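Local coordinates for protein glycoside hydrolase family 81 (Clostridium thermocellum, PDB 6FOP) that probably hydrolyses beta-1,3-glucans such as laminarin, as a family 81 glycoside hydrolase of the cellulosome, at residues A[142-147]-A[187-192]; A[654-659]-A[674-679]. One frame throughout, in Å; residues are numbered along the deposited sequence.

In the fold
The chain first builds a largely beta N-terminal region, and contact 1 falls there: strand 143-147 leads through residues with no helix back to strand 189-193, which pairs with it inside an antiparallel sheet of seven strands. The chain then passes through a long, mainly helical region before contact 2. Here helix 646-659 ends and, after thirteen residues, strand 673-678 returns to lie against its last turn, tying the helical part to a small C-terminal antiparallel sheet. The two closures follow in series, neither nesting nor crossing. The centres of contacts 1 and 2 are 64 Å apart, on opposite sides of the centre of the chain.

Contact 1: residues A[142-147]-A[187-192]; sequences NPRIDF and TGTITC. With MG (magnesium ion), chain B.
A magnesium ion sits at the end of this strand pair, held by Asp-146 OD1 at 2.3 Å and by the carbonyl oxygen of Phe-147, while Thr-189 on the partner strand reaches it through water. Thr-189 OG1 is hydrogen-bonded to a water that is itself a ligand of the metal; a second water is also a ligand, and Gly-188 belongs to the same site. Asp-146 holds its CG anti to the backbone N (chi1 -180°), which puts OD1 at the metal. The strands are antiparallel neighbours in a seven-stranded sheet, with strand 89-93 on the far side of 143-147. Ile-145 N bonds to Ile-190 O at 2.8 Å, and further bonds join Cys-192 N to Pro-143 O and Phe-147 N to Gly-188 O. On the face of Arg-144, Asp-146, Thr-189 and Thr-191, Arg-144 CG lies 3.4 Å from Thr-189 CG2; the guanidinium group leaves the pair, NE bonding to His-93 O. Ile-190, on the face of Ile-145, brings CD1 obliquely to Phe-147 CE1 at 3.9 Å. Separately, Gly-188 O lies at the phenyl edge. One water thus carries the metal's link to Thr-189, and the ion probably offsets negative charge where Asp-146 nears Glu-65.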
# COMPACT_ATOMS: atom_id res chain seq x y z
N ASN A 142 -28.76 16.84 -20.44
CA ASN A 142 -28.52 17.62 -19.25
C ASN A 142 -28.26 16.75 -18.01
O ASN A 142 -28.80 15.64 -17.91
CB ASN A 142 -29.73 18.48 -18.96
CG ASN A 142 -29.86 19.62 -19.94
OD1 ASN A 142 -28.87 20.25 -20.31
ND2 ASN A 142 -31.08 19.91 -20.34
N PRO A 143 -27.52 17.29 -17.04
CA PRO A 143 -27.42 16.60 -15.74
C PRO A 143 -28.77 16.50 -15.08
O PRO A 143 -29.47 17.51 -14.96
CB PRO A 143 -26.50 17.52 -14.92
CG PRO A 143 -25.75 18.29 -15.95
CD PRO A 143 -26.75 18.53 -17.04
N ARG A 144 -29.14 15.28 -14.70
CA ARG A 144 -30.38 15.01 -14.01
C ARG A 144 -29.97 14.46 -12.67
O ARG A 144 -29.49 13.33 -12.60
CB ARG A 144 -31.22 14.00 -14.81
CG ARG A 144 -32.58 13.66 -14.18
CD ARG A 144 -33.36 12.72 -15.09
NE ARG A 144 -32.70 11.42 -15.27
CZ ARG A 144 -32.79 10.38 -14.44
NH1 ARG A 144 -33.56 10.44 -13.34
NH2 ARG A 144 -32.15 9.24 -14.70
N ILE A 145 -30.08 15.29 -11.63
CA ILE A 145 -29.59 14.96 -10.29
C ILE A 145 -30.73 14.38 -9.48
O ILE A 145 -31.63 15.10 -9.00
CB ILE A 145 -28.95 16.18 -9.59
CG1 ILE A 145 -28.01 16.94 -10.56
CG2 ILE A 145 -28.24 15.75 -8.31
CD1 ILE A 145 -26.88 16.13 -11.15
N ASP A 146 -30.70 13.05 -9.35
CA ASP A 146 -31.75 12.28 -8.70
C ASP A 146 -31.37 12.04 -7.25
O ASP A 146 -30.54 11.17 -6.93
CB ASP A 146 -31.92 10.96 -9.46
CG ASP A 146 -32.99 10.06 -8.90
OD1 ASP A 146 -33.67 10.44 -7.93
OD2 ASP A 146 -33.12 8.93 -9.43
N PHE A 147 -31.93 12.86 -6.37
CA PHE A 147 -31.61 12.80 -4.93
C PHE A 147 -32.29 11.62 -4.24
O PHE A 147 -33.34 11.14 -4.69
CB PHE A 147 -32.02 14.11 -4.23
CG PHE A 147 -31.12 15.27 -4.55
CD1 PHE A 147 -31.34 16.03 -5.68
CD2 PHE A 147 -30.03 15.56 -3.73
CE1 PHE A 147 -30.49 17.09 -5.99
CE2 PHE A 147 -29.17 16.61 -4.03
CZ PHE A 147 -29.39 17.36 -5.17
N THR A 187 -38.40 19.28 -5.77
CA THR A 187 -38.68 17.86 -6.00
C THR A 187 -37.41 17.03 -5.71
O THR A 187 -36.35 17.56 -5.32
CB THR A 187 -39.16 17.57 -7.45
OG1 THR A 187 -38.04 17.53 -8.37
CG2 THR A 187 -40.23 18.59 -7.92
N GLY A 188 -37.56 15.73 -5.90
CA GLY A 188 -36.49 14.79 -5.71
C GLY A 188 -35.54 14.68 -6.85
O GLY A 188 -34.53 13.99 -6.71
N THR A 189 -35.82 15.33 -7.99
CA THR A 189 -34.87 15.36 -9.11
C THR A 189 -34.71 16.79 -9.62
O THR A 189 -35.70 17.43 -10.01
CB THR A 189 -35.31 14.43 -10.27
OG1 THR A 189 -35.28 13.07 -9.83
CG2 THR A 189 -34.40 14.56 -11.48
N ILE A 190 -33.48 17.28 -9.61
CA ILE A 190 -33.19 18.60 -10.14
C ILE A 190 -32.41 18.42 -11.42
O ILE A 190 -31.35 17.76 -11.40
CB ILE A 190 -32.39 19.47 -9.13
CG1 ILE A 190 -33.16 19.59 -7.81
CG2 ILE A 190 -32.07 20.84 -9.71
CD1 ILE A 190 -32.48 20.40 -6.72
N THR A 191 -32.89 19.03 -12.49
CA THR A 191 -32.21 18.98 -13.79
C THR A 191 -31.53 20.31 -14.05
O THR A 191 -32.13 21.37 -13.87
CB THR A 191 -33.19 18.62 -14.92
OG1 THR A 191 -33.78 17.34 -14.61
CG2 THR A 191 -32.49 18.53 -16.27
N CYS A 192 -30.25 20.23 -14.42
CA CYS A 192 -29.49 21.41 -14.76
C CYS A 192 -29.65 21.66 -16.25
O CYS A 192 -29.20 20.84 -17.06
CB CYS A 192 -28.02 21.21 -14.42
SG CYS A 192 -27.02 22.65 -14.80
MG MG B . -35.02 11.33 -6.33
O HOH W 1 -36.63 11.79 -7.95
O HOH W 2 -36.39 11.50 -4.49

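Contact 2: residues A[654-659]-A[674-679]; sequences CNLDSL and SVFNKN
Helix 654-659 and strand 674-678 run at 68° to each other, their axes 7.9 Å apart at closest approach, and the backbones come nearest at Leu-659 and Phe-676. Leu-659 lays its CD1 over the face of the Phe-676 ring, a CH-pi contact 3.9 Å from the centroid and only 2° off the ring normal. Its CB also packs against Phe-676 CB at 3.8 Å. Leu-656, one turn earlier, crosses the phenyl side chain at about a right angle, with CD2 coming 4.0 Å from CE2. Two residues along the strand, Lys-678, in the conformer described, runs beside the last helical turn, extended as far as CE and bent at the final torsion (chi4 67°). This bend brings NZ to Asp-657 O at 2.9 Å, almost in line with the carbonyl bond. A water bridges NZ to Leu-656 O. The carboxylate of Asp-657 stays beyond salt-bridge distance of NZ, and its OD2 bonds to Thr-314 OG1. The join therefore has a buried apolar centre and a polar margin, where in this conformer the lysine bonds to one carbonyl and reaches a second through water; its positive charge would probably interact favourably with the negative, C-terminal end of the helix dipole.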
# COMPACT_ATOMS: atom_id res chain seq x y z
N CYS A 654 17.44 -12.64 21.03
CA CYS A 654 18.68 -12.53 21.81
C CYS A 654 19.55 -11.35 21.35
O CYS A 654 20.28 -10.77 22.15
CB CYS A 654 19.48 -13.81 21.74
SG CYS A 654 18.70 -15.19 22.61
N ASN A 655 19.48 -10.98 20.05
CA ASN A 655 20.14 -9.75 19.63
C ASN A 655 19.50 -8.52 20.28
O ASN A 655 20.21 -7.61 20.72
CB ASN A 655 20.20 -9.62 18.12
CG ASN A 655 21.48 -10.20 17.55
OD1 ASN A 655 22.57 -9.69 17.81
ND2 ASN A 655 21.36 -11.28 16.79
N LEU A 656 18.17 -8.45 20.34
CA LEU A 656 17.56 -7.30 21.01
C LEU A 656 17.90 -7.25 22.51
O LEU A 656 18.10 -6.20 23.08
CB LEU A 656 16.04 -7.25 20.78
CG LEU A 656 15.63 -7.00 19.32
CD1 LEU A 656 14.14 -7.21 19.15
CD2 LEU A 656 16.04 -5.62 18.86
N ASP A 657 18.03 -8.44 23.10
CA ASP A 657 18.46 -8.59 24.49
C ASP A 657 19.84 -7.94 24.75
O ASP A 657 20.04 -7.29 25.78
CB ASP A 657 18.47 -10.09 24.86
CG ASP A 657 18.67 -10.35 26.34
OD1 ASP A 657 18.17 -9.60 27.22
OD2 ASP A 657 19.35 -11.34 26.65
N SER A 658 20.74 -8.06 23.77
CA SER A 658 22.07 -7.50 23.85
C SER A 658 22.16 -6.04 23.40
O SER A 658 22.79 -5.20 24.07
CB SER A 658 22.97 -8.35 22.96
OG SER A 658 24.26 -7.84 22.98
N LEU A 659 21.56 -5.75 22.25
CA LEU A 659 21.68 -4.44 21.59
C LEU A 659 20.80 -3.37 22.20
O LEU A 659 21.15 -2.18 22.18
CB LEU A 659 21.31 -4.57 20.11
CG LEU A 659 22.14 -5.51 19.22
CD1 LEU A 659 21.39 -5.79 17.90
CD2 LEU A 659 23.48 -4.92 18.87
N SER A 674 21.01 0.64 11.34
CA SER A 674 20.03 0.77 12.43
C SER A 674 20.77 1.13 13.71
O SER A 674 21.95 0.76 13.89
CB SER A 674 19.15 -0.47 12.62
OG SER A 674 18.23 -0.63 11.55
N VAL A 675 20.07 1.81 14.60
CA VAL A 675 20.59 2.19 15.90
C VAL A 675 19.73 1.58 16.98
O VAL A 675 18.50 1.57 16.88
CB VAL A 675 20.65 3.72 16.09
CG1 VAL A 675 21.32 4.09 17.41
CG2 VAL A 675 21.39 4.36 14.91
N PHE A 676 20.39 1.03 17.99
CA PHE A 676 19.76 0.37 19.12
C PHE A 676 20.19 1.06 20.41
O PHE A 676 21.29 1.64 20.47
CB PHE A 676 20.17 -1.11 19.15
CG PHE A 676 19.86 -1.86 17.88
CD1 PHE A 676 20.71 -1.80 16.79
CD2 PHE A 676 18.68 -2.59 17.77
CE1 PHE A 676 20.40 -2.47 15.61
CE2 PHE A 676 18.37 -3.25 16.59
CZ PHE A 676 19.23 -3.19 15.52
N ASN A 677 19.34 0.99 21.44
CA ASN A 677 19.58 1.70 22.69
C ASN A 677 19.20 0.79 23.84
O ASN A 677 18.02 0.42 23.97
CB ASN A 677 18.74 2.98 22.70
CG ASN A 677 19.02 3.88 23.87
OD1 ASN A 677 19.35 3.43 24.96
ND2 ASN A 677 18.85 5.19 23.66
N LYS A 678 20.19 0.39 24.64
CA LYS A 678 19.99 -0.43 25.84
C LYS A 678 20.37 0.42 27.03
O LYS A 678 21.54 0.75 27.20
CB LYS A 678 20.84 -1.71 25.78
CG LYS A 678 20.49 -2.70 26.89
CD LYS A 678 21.37 -3.93 26.82
CE LYS A 678 21.13 -4.85 28.00
NZ LYS A 678 19.78 -5.47 27.99
N ASN A 679 19.37 0.83 27.81
CA ASN A 679 19.61 1.62 29.01
C ASN A 679 20.54 2.81 28.76
O ASN A 679 21.49 3.05 29.51
CB ASN A 679 20.17 0.72 30.12
CG ASN A 679 19.24 -0.42 30.46
OD1 ASN A 679 18.01 -0.26 30.49
ND2 ASN A 679 19.81 -1.59 30.71
O HOH W 3 17.79 -5.08 25.72